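Long-range contacts in phosphodiesterase (Candida albicans, PDB 6CPU), which is a largely helical phosphodiesterase-family protein of the HD superfamily, holding a zinc ion and a magnesium ion: residues C286-L290 / T339-L343; L470-Q475 / P512-I518; M478-R482 / Y508-P512. One frame throughout, in Å; residues are numbered along the deposited sequence.

Interaction 1: residues C286-L290 / T339-L343; sequences CFHFL and TLGLL
Leu290 meets Thr339, Leu342 and Leu343 with the same methyl, so that CD1 sits among three side chains of the facing helix. Its closest partner is the Thr339 methyl, Leu290 CD1 lying 3.6 Å from Thr339 CG2. The two side chains run past each other in opposite directions, bringing Leu290 CD2 to 3.7 Å from Thr339 CG2. Toward Leu343 the approach is tip to tip, Leu290 CD1 meeting Leu343 CD2 at 3.7 Å. This Leu343 methyl also touches CB of Cys286 and lies at the edge of the Phe287 ring, near the ring plane, 4.1 Å from Phe287 CD1. One turn before Leu290, the sulfur of Cys286 rests 3.9 Å from Leu342 CD2, while Leu342 CD1 turns back to Leu290.

Behind these methyls, helices 276-292 and 336-348 form an antiparallel pair in the helical phosphodiesterase domain, at 157° with local axes 10.3 Å apart. Thr339 places CG2 opposite its backbone N and keeps OG1 beside that N (chi1 -61°); the methyl therefore faces Leu290, and the hydroxyl is hydrogen-bonded to Asn335 O, just before the start of helix 336-348. Helix 227-242 packs on Phe287 through Met237 and on Leu343 through Ile238 and Ala241. Helix 446-462 flanks the pair from Cys286 and Leu342, with Leu457, Ile458 and Ala461; the residue after Ala461 is the zinc ligand Asp462, and the Cys286 side chain is about 10 Å from the zinc ion.

Because the touching groups are methyls, a ring edge and a sulfur in apolar contact, all buried, the two helices here are held by close fit and exclusion of water, without any hydrogen bond between the two segments.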
ATOM      1  N   CYS A 286       9.748   2.725   9.087  1.00 28.80           N
ATOM      2  CA  CYS A 286      10.650   1.576   9.265  1.00 30.29           C
ATOM      3  C   CYS A 286      12.064   1.917   8.820  1.00 29.46           C
ATOM      4  O   CYS A 286      13.045   1.577   9.493  1.00 28.40           O
ATOM      5  CB  CYS A 286      10.178   0.360   8.462  1.00 33.26           C
ATOM      6  SG  CYS A 286       8.938  -0.641   9.293  1.00 38.77           S
ATOM      7  N   PHE A 287      12.153   2.569   7.668  1.00 28.22           N
ATOM      8  CA  PHE A 287      13.439   2.968   7.099  1.00 28.03           C
ATOM      9  C   PHE A 287      14.235   3.823   8.102  1.00 28.45           C
ATOM     10  O   PHE A 287      15.405   3.548   8.364  1.00 31.04           O
ATOM     11  CB  PHE A 287      13.206   3.725   5.796  1.00 27.31           C
ATOM     12  CG  PHE A 287      14.431   3.891   4.950  1.00 26.81           C
ATOM     13  CD1 PHE A 287      15.027   2.795   4.357  1.00 26.64           C
ATOM     14  CD2 PHE A 287      14.965   5.148   4.720  1.00 27.48           C
ATOM     15  CE1 PHE A 287      16.145   2.936   3.559  1.00 27.58           C
ATOM     16  CE2 PHE A 287      16.088   5.302   3.914  1.00 27.68           C
ATOM     17  CZ  PHE A 287      16.681   4.192   3.339  1.00 27.74           C
ATOM     18  N   HIS A 288      13.585   4.826   8.681  1.00 28.93           N
ATOM     19  CA  HIS A 288      14.245   5.664   9.698  1.00 31.16           C
ATOM     20  C   HIS A 288      14.611   4.881  10.965  1.00 33.41           C
ATOM     21  O   HIS A 288      15.743   5.011  11.456  1.00 32.51           O
ATOM     22  CB  HIS A 288      13.415   6.897  10.039  1.00 30.87           C
ATOM     23  CG  HIS A 288      13.702   8.072   9.158  1.00 32.66           C
ATOM     24  ND1 HIS A 288      14.234   9.251   9.639  1.00 31.29           N
ATOM     25  CD2 HIS A 288      13.552   8.242   7.822  1.00 31.61           C
ATOM     26  CE1 HIS A 288      14.393  10.099   8.638  1.00 32.28           C
ATOM     27  NE2 HIS A 288      13.979   9.514   7.525  1.00 33.74           N
ATOM     28  N   PHE A 289      13.686   4.054  11.472  1.00 32.69           N
ATOM     29  CA  PHE A 289      13.995   3.188  12.616  1.00 32.03           C
ATOM     30  C   PHE A 289      15.263   2.385  12.366  1.00 34.39           C
ATOM     31  O   PHE A 289      16.172   2.365  13.202  1.00 36.26           O
ATOM     32  CB  PHE A 289      12.845   2.214  12.947  1.00 31.86           C
ATOM     33  CG  PHE A 289      11.555   2.878  13.387  1.00 31.11           C
ATOM     34  CD1 PHE A 289      11.519   4.191  13.830  1.00 30.17           C
ATOM     35  CD2 PHE A 289      10.370   2.150  13.382  1.00 30.10           C
ATOM     36  CE1 PHE A 289      10.333   4.775  14.241  1.00 31.09           C
ATOM     37  CE2 PHE A 289       9.183   2.726  13.798  1.00 29.20           C
ATOM     38  CZ  PHE A 289       9.159   4.037  14.221  1.00 30.16           C
ATOM     39  N   LEU A 290      15.328   1.729  11.214  1.00 33.02           N
ATOM     40  CA  LEU A 290      16.455   0.878  10.873  1.00 34.75           C
ATOM     41  C   LEU A 290      17.784   1.639  10.743  1.00 36.02           C
ATOM     42  O   LEU A 290      18.840   1.105  11.094  1.00 38.35           O
ATOM     43  CB  LEU A 290      16.155   0.103   9.595  1.00 35.36           C
ATOM     44  CG  LEU A 290      15.066  -0.971   9.757  1.00 35.22           C
ATOM     45  CD1 LEU A 290      14.399  -1.293   8.423  1.00 34.95           C
ATOM     46  CD2 LEU A 290      15.649  -2.228  10.389  1.00 35.48           C
ATOM     47  N   THR A 339      16.638  -6.792   7.477  1.00 30.53           N
ATOM     48  CA  THR A 339      16.287  -5.384   7.317  1.00 31.85           C
ATOM     49  C   THR A 339      15.486  -5.191   6.014  1.00 30.05           C
ATOM     50  O   THR A 339      14.471  -4.499   6.006  1.00 29.89           O
ATOM     51  CB  THR A 339      17.557  -4.498   7.306  1.00 33.53           C
ATOM     52  OG1 THR A 339      18.244  -4.637   8.556  1.00 34.43           O
ATOM     53  CG2 THR A 339      17.208  -3.043   7.089  1.00 33.45           C
ATOM     54  N   LEU A 340      15.953  -5.807   4.931  1.00 29.19           N
ATOM     55  CA  LEU A 340      15.247  -5.764   3.640  1.00 28.63           C
ATOM     56  C   LEU A 340      13.863  -6.410   3.759  1.00 28.87           C
ATOM     57  O   LEU A 340      12.877  -5.865   3.265  1.00 28.76           O
ATOM     58  CB  LEU A 340      16.047  -6.458   2.538  1.00 27.80           C
ATOM     59  CG  LEU A 340      15.406  -6.495   1.139  1.00 28.31           C
ATOM     60  CD1 LEU A 340      15.133  -5.096   0.625  1.00 27.63           C
ATOM     61  CD2 LEU A 340      16.270  -7.261   0.145  1.00 28.63           C
ATOM     62  N   GLY A 341      13.798  -7.556   4.435  1.00 28.50           N
ATOM     63  CA  GLY A 341      12.529  -8.241   4.688  1.00 28.34           C
ATOM     64  C   GLY A 341      11.523  -7.394   5.445  1.00 29.43           C
ATOM     65  O   GLY A 341      10.330  -7.426   5.141  1.00 28.32           O
ATOM     66  N   LEU A 342      12.005  -6.630   6.427  1.00 28.64           N
ATOM     67  CA  LEU A 342      11.147  -5.742   7.200  1.00 29.11           C
ATOM     68  C   LEU A 342      10.607  -4.631   6.301  1.00 27.06           C
ATOM     69  O   LEU A 342       9.414  -4.306   6.349  1.00 24.45           O
ATOM     70  CB  LEU A 342      11.914  -5.118   8.369  1.00 30.89           C
ATOM     71  CG  LEU A 342      11.155  -4.725   9.642  1.00 34.22           C
ATOM     72  CD1 LEU A 342      11.820  -3.523  10.293  1.00 35.51           C
ATOM     73  CD2 LEU A 342       9.676  -4.429   9.452  1.00 35.12           C
ATOM     74  N   LEU A 343      11.495  -4.049   5.498  1.00 25.21           N
ATOM     75  CA  LEU A 343      11.106  -2.975   4.590  1.00 24.88           C
ATOM     76  C   LEU A 343      10.089  -3.456   3.551  1.00 23.82           C
ATOM     77  O   LEU A 343       9.096  -2.779   3.313  1.00 22.58           O
ATOM     78  CB  LEU A 343      12.323  -2.397   3.887  1.00 25.44           C
ATOM     79  CG  LEU A 343      13.264  -1.662   4.846  1.00 25.72           C
ATOM     80  CD1 LEU A 343      14.598  -1.399   4.177  1.00 25.63           C
ATOM     81  CD2 LEU A 343      12.626  -0.380   5.341  1.00 25.88           C
TER

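Interaction 2: residues L470-Q475 / P512-I518; sequences LRVSAQ and PHELREI
Arg471 and His513 join the first turns of helix 470-495 to the start of helix 515-521, a helix-helix contact within the helical phosphodiesterase domain, where Glu514 occupies the N-cap position of the second helix. From CB the arginine chain runs out to CG, which passes beside the His513 carbonyl oxygen and the backbone N of Leu515, and CD comes to 3.3 Å from His513 O. A bend at chi3 (57°) then turns the head of the chain over the imidazole. NE forms a salt bridge with Asp309 OD2, which fixes that side of the guanidinium. NH1 lies over the centre of one face of the His513 ring, 3.7 Å from His513 NE2, and CZ just beyond the rim, the two planes only 10° apart. The same NH1 also donates to the backbone of this residue, reaching His513 O at 2.9 Å in the carbonyl plane, on a lone pair. One nitrogen thus holds both the ring and the main chain of His513, and the stack, the NH1 bond and the Asp309 bridge together should restrict rotation of the guanidinium.

Beneath this polar layer the packing is aliphatic. The two methyls of Leu515 part between two residues of helix 470-495: CD1 lies 3.5 Å from Ala474 CB, and CD2 meets Leu470 CD2 at 3.6 Å. Phe564 of helix 552-569 touches both leucines. Ile518, one turn further on, sets CD1 against Ala474 CB and, 3.7 Å away, against Gln475 CG, crossing the glutamine chain at about a right angle. Beyond CG that chain is extended and delivers its amide to the turn before the second helix: Gln475 NE2 donates to Pro512 O at 3.1 Å, almost straight at 177°, with the oxygen in the amide plane.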
ATOM      1  N   LEU A 470       4.069  17.627  14.731  1.00 37.65           N
ATOM      2  CA  LEU A 470       2.671  18.006  14.900  1.00 37.58           C
ATOM      3  C   LEU A 470       1.882  18.295  13.625  1.00 37.39           C
ATOM      4  O   LEU A 470       0.765  17.799  13.478  1.00 37.65           O
ATOM      5  CB  LEU A 470       2.584  19.220  15.838  1.00 39.53           C
ATOM      6  CG  LEU A 470       1.201  19.699  16.281  1.00 41.13           C
ATOM      7  CD1 LEU A 470       0.384  18.581  16.914  1.00 41.91           C
ATOM      8  CD2 LEU A 470       1.357  20.860  17.257  1.00 41.85           C
ATOM      9  N   ARG A 471       2.439  19.091  12.712  1.00 35.91           N
ATOM     10  CA  ARG A 471       1.702  19.492  11.517  1.00 35.86           C
ATOM     11  C   ARG A 471       1.370  18.286  10.626  1.00 34.54           C
ATOM     12  O   ARG A 471       0.245  18.156  10.130  1.00 35.03           O
ATOM     13  CB  ARG A 471       2.506  20.508  10.709  1.00 38.21           C
ATOM     14  CG  ARG A 471       1.704  21.243   9.645  1.00 38.79           C
ATOM     15  CD  ARG A 471       2.603  22.225   8.904  1.00 40.77           C
ATOM     16  NE  ARG A 471       3.735  21.513   8.317  1.00 42.72           N
ATOM     17  CZ  ARG A 471       3.679  20.791   7.199  1.00 43.87           C
ATOM     18  NH1 ARG A 471       2.551  20.695   6.501  1.00 45.66           N
ATOM     19  NH2 ARG A 471       4.765  20.166   6.772  1.00 44.74           N
ATOM     20  N   VAL A 472       2.360  17.425  10.424  1.00 35.37           N
ATOM     21  CA  VAL A 472       2.189  16.222   9.602  1.00 34.92           C
ATOM     22  C   VAL A 472       1.253  15.247  10.312  1.00 34.71           C
ATOM     23  O   VAL A 472       0.420  14.603   9.674  1.00 31.76           O
ATOM     24  CB  VAL A 472       3.543  15.533   9.323  1.00 35.81           C
ATOM     25  CG1 VAL A 472       3.344  14.188   8.624  1.00 35.96           C
ATOM     26  CG2 VAL A 472       4.438  16.441   8.486  1.00 36.74           C
ATOM     27  N   SER A 473       1.403  15.144  11.633  1.00 34.46           N
ATOM     28  CA  SER A 473       0.575  14.251  12.440  1.00 33.44           C
ATOM     29  C   SER A 473      -0.882  14.631  12.314  1.00 33.23           C
ATOM     30  O   SER A 473      -1.744  13.761  12.215  1.00 31.99           O
ATOM     31  CB  SER A 473       1.028  14.277  13.905  1.00 36.29           C
ATOM     32  OG  SER A 473       0.365  13.291  14.685  1.00 36.77           O
ATOM     33  N   ALA A 474      -1.159  15.932  12.289  1.00 32.44           N
ATOM     34  CA  ALA A 474      -2.522  16.430  12.144  1.00 32.82           C
ATOM     35  C   ALA A 474      -3.108  16.148  10.763  1.00 32.07           C
ATOM     36  O   ALA A 474      -4.296  15.871  10.647  1.00 32.30           O
ATOM     37  CB  ALA A 474      -2.577  17.927  12.419  1.00 34.00           C
ATOM     38  N   GLN A 475      -2.287  16.253   9.723  1.00 29.58           N
ATOM     39  CA  GLN A 475      -2.747  15.964   8.353  1.00 28.43           C
ATOM     40  C   GLN A 475      -3.228  14.516   8.257  1.00 25.84           C
ATOM     41  O   GLN A 475      -4.265  14.246   7.673  1.00 27.30           O
ATOM     42  CB  GLN A 475      -1.622  16.198   7.342  1.00 28.42           C
ATOM     43  CG  GLN A 475      -1.283  17.663   7.110  1.00 29.51           C
ATOM     44  CD  GLN A 475      -0.153  17.847   6.120  1.00 29.75           C
ATOM     45  OE1 GLN A 475       0.828  17.101   6.131  1.00 31.91           O
ATOM     46  NE2 GLN A 475      -0.274  18.853   5.274  1.00 31.40           N
ATOM     47  N   PRO A 512      -5.296  20.539   4.049  1.00 40.99           N
ATOM     48  CA  PRO A 512      -4.577  21.811   4.244  1.00 40.89           C
ATOM     49  C   PRO A 512      -3.109  21.641   4.615  1.00 40.90           C
ATOM     50  O   PRO A 512      -2.744  20.670   5.277  1.00 39.31           O
ATOM     51  CB  PRO A 512      -5.339  22.475   5.395  1.00 40.46           C
ATOM     52  CG  PRO A 512      -6.687  21.838   5.382  1.00 41.35           C
ATOM     53  CD  PRO A 512      -6.441  20.420   4.966  1.00 40.13           C
ATOM     54  N   HIS A 513      -2.278  22.591   4.191  1.00 43.88           N
ATOM     55  CA  HIS A 513      -0.859  22.581   4.535  1.00 46.38           C
ATOM     56  C   HIS A 513      -0.622  22.973   5.997  1.00 48.21           C
ATOM     57  O   HIS A 513       0.242  22.406   6.661  1.00 44.66           O
ATOM     58  CB  HIS A 513      -0.073  23.519   3.616  1.00 49.22           C
ATOM     59  CG  HIS A 513       1.413  23.403   3.765  1.00 52.65           C
ATOM     60  ND1 HIS A 513       2.183  22.596   2.955  1.00 54.13           N
ATOM     61  CD2 HIS A 513       2.270  23.987   4.636  1.00 54.26           C
ATOM     62  CE1 HIS A 513       3.450  22.689   3.318  1.00 54.80           C
ATOM     63  NE2 HIS A 513       3.529  23.526   4.338  1.00 56.04           N
ATOM     64  N   GLU A 514      -1.390  23.943   6.489  1.00 51.08           N
ATOM     65  CA  GLU A 514      -1.146  24.525   7.802  1.00 53.29           C
ATOM     66  C   GLU A 514      -2.064  23.945   8.872  1.00 52.14           C
ATOM     67  O   GLU A 514      -3.273  23.806   8.662  1.00 52.03           O
ATOM     68  CB  GLU A 514      -1.330  26.049   7.755  1.00 55.96           C
ATOM     69  CG  GLU A 514      -0.498  26.770   6.700  1.00 58.09           C
ATOM     70  CD  GLU A 514       1.008  26.604   6.878  1.00 59.16           C
ATOM     71  OE1 GLU A 514       1.474  26.227   7.978  1.00 56.64           O
ATOM     72  OE2 GLU A 514       1.734  26.863   5.895  1.00 61.30           O
ATOM     73  N   LEU A 515      -1.473  23.627  10.021  1.00 51.67           N
ATOM     74  CA  LEU A 515      -2.208  23.154  11.192  1.00 53.21           C
ATOM     75  C   LEU A 515      -3.453  23.993  11.479  1.00 54.71           C
ATOM     76  O   LEU A 515      -4.528  23.452  11.745  1.00 52.43           O
ATOM     77  CB  LEU A 515      -1.282  23.154  12.414  1.00 53.82           C
ATOM     78  CG  LEU A 515      -1.823  22.604  13.737  1.00 54.38           C
ATOM     79  CD1 LEU A 515      -2.467  21.234  13.563  1.00 54.81           C
ATOM     80  CD2 LEU A 515      -0.699  22.542  14.759  1.00 53.61           C
ATOM     81  N   ARG A 516      -3.299  25.313  11.410  1.00 56.72           N
ATOM     82  CA  ARG A 516      -4.390  26.248  11.680  1.00 58.20           C
ATOM     83  C   ARG A 516      -5.648  25.914  10.874  1.00 56.57           C
ATOM     84  O   ARG A 516      -6.734  25.779  11.446  1.00 53.09           O
ATOM     85  CB  ARG A 516      -3.939  27.685  11.377  1.00 62.08           C
ATOM     86  CG  ARG A 516      -4.873  28.768  11.888  1.00 66.12           C
ATOM     87  CD  ARG A 516      -4.336  30.153  11.555  1.00 69.86           C
ATOM     88  NE  ARG A 516      -5.187  31.216  12.093  1.00 74.87           N
ATOM     89  CZ  ARG A 516      -5.027  32.518  11.850  1.00 77.53           C
ATOM     90  NH1 ARG A 516      -4.041  32.950  11.066  1.00 79.41           N
ATOM     91  NH2 ARG A 516      -5.863  33.396  12.392  1.00 77.75           N
ATOM     92  N   GLU A 517      -5.505  25.770   9.557  1.00 54.84           N
ATOM     93  CA  GLU A 517      -6.672  25.522   8.698  1.00 55.35           C
ATOM     94  C   GLU A 517      -7.267  24.131   8.926  1.00 52.63           C
ATOM     95  O   GLU A 517      -8.472  23.936   8.748  1.00 49.96           O
ATOM     96  CB  GLU A 517      -6.338  25.710   7.214  1.00 58.72           C
ATOM     97  CG  GLU A 517      -7.565  26.033   6.365  1.00 62.68           C
ATOM     98  CD  GLU A 517      -7.381  25.738   4.885  1.00 66.12           C
ATOM     99  OE1 GLU A 517      -6.242  25.863   4.381  1.00 68.81           O
ATOM    100  OE2 GLU A 517      -8.387  25.387   4.224  1.00 67.06           O
ATOM    101  N   ILE A 518      -6.422  23.177   9.319  1.00 50.04           N
ATOM    102  CA  ILE A 518      -6.877  21.825   9.647  1.00 50.15           C
ATOM    103  C   ILE A 518      -7.828  21.864  10.846  1.00 51.21           C
ATOM    104  O   ILE A 518      -8.902  21.255  10.819  1.00 48.29           O
ATOM    105  CB  ILE A 518      -5.693  20.876   9.965  1.00 47.70           C
ATOM    106  CG1 ILE A 518      -4.832  20.646   8.715  1.00 46.42           C
ATOM    107  CG2 ILE A 518      -6.202  19.540  10.501  1.00 47.08           C
ATOM    108  CD1 ILE A 518      -3.532  19.920   8.990  1.00 46.43           C
TER

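Interaction 3: residues M478-R482 / Y508-P512; sequences MVLSR and YDDVP
The chain at 508-512 runs in extended form against helix 470-495 and opposite to it, with Met478 CA 7.8 Å from Val511 CA and Arg482 CA 9.0 Å from Tyr508 CA. The contact packs the linker between helices 470-495 and 515-521 on the first of them, in the helical phosphodiesterase domain. Arg482 spans most of it. Its chain, extended from CG to NE, slides along the Tyr508 ring in the opposite sense to the tyrosine side chain. CD lies over the ring face in a CH-pi contact, 4.1 Å from the Tyr508 centroid. Farther out, the guanidinium has moved toward the root of the tyrosine: NH1 is 3.4 Å from Tyr508 CB, which sits over one guanidinium face, and the guanidinium and ring planes are 20° apart. At the other end of the ring, Tyr508 OH is hydrogen-bonded to Glu486 OE2, later in the same helix, and a water donates to both this hydroxyl oxygen and Arg482 O.

Apolar side chains continue the contact toward Pro512. Val479 CG1 meets Val511 CG2 at 3.5 Å, the two valines crossing at about a right angle. The long Met478 chain, with CG anti to the backbone N (chi1 173°), brings SD to 3.6 Å from Pro512 CD, and its CE methyl touches the same carbon.

The arginine head is fixed by a backbone acceptor. Arg482 NH2 donates to Asp509 O at 2.7 Å, tilted from the carbonyl plane, and a water in the guanidinium plane accepts from Arg482 NH1 at 3.0 Å while donating to that same Asp509 O.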
ATOM      1  N   MET A 478      -6.597  13.947   9.975  1.00 29.00           N
ATOM      2  CA  MET A 478      -7.671  14.370   9.109  1.00 30.97           C
ATOM      3  C   MET A 478      -8.090  13.304   8.088  1.00 29.64           C
ATOM      4  O   MET A 478      -9.280  13.048   7.904  1.00 28.34           O
ATOM      5  CB  MET A 478      -7.247  15.636   8.366  1.00 33.23           C
ATOM      6  CG  MET A 478      -8.221  16.080   7.303  1.00 37.00           C
ATOM      7  SD  MET A 478      -7.964  17.814   6.902  1.00 44.85           S
ATOM      8  CE  MET A 478      -9.178  18.022   5.614  1.00 44.21           C
ATOM      9  N   VAL A 479      -7.127  12.718   7.384  1.00 29.24           N
ATOM     10  CA  VAL A 479      -7.489  11.714   6.374  1.00 27.35           C
ATOM     11  C   VAL A 479      -8.006  10.422   7.033  1.00 26.30           C
ATOM     12  O   VAL A 479      -8.921   9.792   6.504  1.00 24.78           O
ATOM     13  CB  VAL A 479      -6.365  11.469   5.338  1.00 28.15           C
ATOM     14  CG1 VAL A 479      -6.006  12.794   4.659  1.00 29.05           C
ATOM     15  CG2 VAL A 479      -5.139  10.822   5.960  1.00 28.62           C
ATOM     16  N   LEU A 480      -7.469  10.070   8.200  1.00 25.63           N
ATOM     17  CA  LEU A 480      -7.970   8.932   8.973  1.00 27.38           C
ATOM     18  C   LEU A 480      -9.437   9.147   9.360  1.00 26.77           C
ATOM     19  O   LEU A 480     -10.250   8.238   9.232  1.00 24.36           O
ATOM     20  CB  LEU A 480      -7.094   8.659  10.214  1.00 27.97           C
ATOM     21  CG  LEU A 480      -7.420   7.392  11.038  1.00 29.06           C
ATOM     22  CD1 LEU A 480      -7.354   6.127  10.189  1.00 29.40           C
ATOM     23  CD2 LEU A 480      -6.496   7.245  12.233  1.00 30.06           C
ATOM     24  N   SER A 481      -9.784  10.361   9.788  1.00 28.56           N
ATOM     25  CA  SER A 481     -11.189  10.708  10.042  1.00 27.85           C
ATOM     26  C   SER A 481     -12.092  10.617   8.817  1.00 27.70           C
ATOM     27  O   SER A 481     -13.262  10.242   8.939  1.00 26.38           O
ATOM     28  CB  SER A 481     -11.302  12.109  10.666  1.00 30.36           C
ATOM     29  OG  SER A 481     -10.469  12.184  11.803  1.00 32.45           O
ATOM     30  N   ARG A 482     -11.580  10.962   7.633  1.00 26.38           N
ATOM     31  CA  ARG A 482     -12.392  10.845   6.425  1.00 26.44           C
ATOM     32  C   ARG A 482     -12.784   9.383   6.183  1.00 25.30           C
ATOM     33  O   ARG A 482     -13.939   9.097   5.846  1.00 25.06           O
ATOM     34  CB  ARG A 482     -11.670  11.377   5.186  1.00 27.67           C
ATOM     35  CG  ARG A 482     -11.441  12.872   5.175  1.00 28.59           C
ATOM     36  CD  ARG A 482     -10.553  13.255   4.016  1.00 30.09           C
ATOM     37  NE  ARG A 482     -10.528  14.700   3.766  1.00 30.93           N
ATOM     38  CZ  ARG A 482      -9.854  15.274   2.773  1.00 32.21           C
ATOM     39  NH1 ARG A 482      -9.141  14.531   1.924  1.00 29.59           N
ATOM     40  NH2 ARG A 482      -9.890  16.602   2.627  1.00 32.76           N
ATOM     41  N   TYR A 508     -13.201  15.142  -2.196  1.00 31.14           N
ATOM     42  CA  TYR A 508     -12.617  15.820  -1.050  1.00 32.56           C
ATOM     43  C   TYR A 508     -11.766  17.001  -1.492  1.00 33.76           C
ATOM     44  O   TYR A 508     -11.081  16.938  -2.513  1.00 31.33           O
ATOM     45  CB  TYR A 508     -11.747  14.858  -0.243  1.00 31.06           C
ATOM     46  CG  TYR A 508     -12.529  13.764   0.435  1.00 30.13           C
ATOM     47  CD1 TYR A 508     -13.250  14.013   1.599  1.00 30.06           C
ATOM     48  CD2 TYR A 508     -12.589  12.484  -0.109  1.00 29.77           C
ATOM     49  CE1 TYR A 508     -13.978  13.010   2.223  1.00 29.22           C
ATOM     50  CE2 TYR A 508     -13.310  11.481   0.506  1.00 29.03           C
ATOM     51  CZ  TYR A 508     -14.008  11.748   1.671  1.00 28.95           C
ATOM     52  OH  TYR A 508     -14.735  10.749   2.287  1.00 26.81           O
ATOM     53  N   ASP A 509     -11.822  18.081  -0.718  1.00 35.77           N
ATOM     54  CA  ASP A 509     -10.876  19.179  -0.893  1.00 38.22           C
ATOM     55  C   ASP A 509      -9.490  18.730  -0.473  1.00 38.23           C
ATOM     56  O   ASP A 509      -9.327  17.770   0.292  1.00 36.83           O
ATOM     57  CB  ASP A 509     -11.299  20.399  -0.067  1.00 40.38           C
ATOM     58  CG  ASP A 509     -12.523  21.084  -0.631  1.00 42.26           C
ATOM     59  OD1 ASP A 509     -12.870  20.829  -1.800  1.00 43.87           O
ATOM     60  OD2 ASP A 509     -13.142  21.891   0.088  1.00 47.64           O
ATOM     61  N   ASP A 510      -8.485  19.441  -0.972  1.00 40.16           N
ATOM     62  CA  ASP A 510      -7.102  19.162  -0.620  1.00 41.22           C
ATOM     63  C   ASP A 510      -6.939  19.227   0.883  1.00 39.01           C
ATOM     64  O   ASP A 510      -7.622  19.995   1.549  1.00 39.87           O
ATOM     65  CB  ASP A 510      -6.160  20.175  -1.279  1.00 44.90           C
ATOM     66  CG  ASP A 510      -6.280  20.184  -2.791  1.00 48.71           C
ATOM     67  OD1 ASP A 510      -6.715  19.156  -3.358  1.00 49.77           O
ATOM     68  OD2 ASP A 510      -5.954  21.222  -3.410  1.00 51.21           O
ATOM     69  N   VAL A 511      -6.050  18.397   1.408  1.00 37.90           N
ATOM     70  CA  VAL A 511      -5.688  18.441   2.810  1.00 37.93           C
ATOM     71  C   VAL A 511      -4.917  19.742   3.030  1.00 38.52           C
ATOM     72  O   VAL A 511      -3.989  20.028   2.279  1.00 36.27           O
ATOM     73  CB  VAL A 511      -4.812  17.236   3.200  1.00 37.67           C
ATOM     74  CG1 VAL A 511      -4.252  17.402   4.609  1.00 37.32           C
ATOM     75  CG2 VAL A 511      -5.616  15.936   3.080  1.00 38.01           C
ATOM     76  N   PRO A 512      -5.296  20.539   4.049  1.00 40.99           N
ATOM     77  CA  PRO A 512      -4.577  21.811   4.244  1.00 40.89           C
ATOM     78  C   PRO A 512      -3.109  21.641   4.615  1.00 40.90           C
ATOM     79  O   PRO A 512      -2.744  20.670   5.277  1.00 39.31           O
ATOM     80  CB  PRO A 512      -5.339  22.475   5.395  1.00 40.46           C
ATOM     81  CG  PRO A 512      -6.687  21.838   5.382  1.00 41.35           C
ATOM     82  CD  PRO A 512      -6.441  20.420   4.966  1.00 40.13           C
TER
HETATM   83  O   HOH W   1      -7.583  15.259  -0.509  1.00 27.92           O
HETATM   84  O   HOH W   2     -15.539  11.093   4.595  1.00 31.73           O

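Following the chain from the N terminus, interaction 1 is complete first: helix 276-292 meets helix 336-348 across 48 intervening residues, few of them helical. Interactions 2 and 3 come later, in series with it, their centres about 27 and 28 Å from its own. Both start on helix 470-495. Interaction 3 closes the shorter loop, between 478-482 and 508-512, and is nested inside the loop closed by 470-475 with 512-518. They share Pro512 and touch directly, Gln475 CG lying 3.9 Å from Val511 CG1. Together they lay the linker and the start of helix 515-521 along successive turns of one long helix, whereas interaction 1 pairs two helices elsewhere in the same family region.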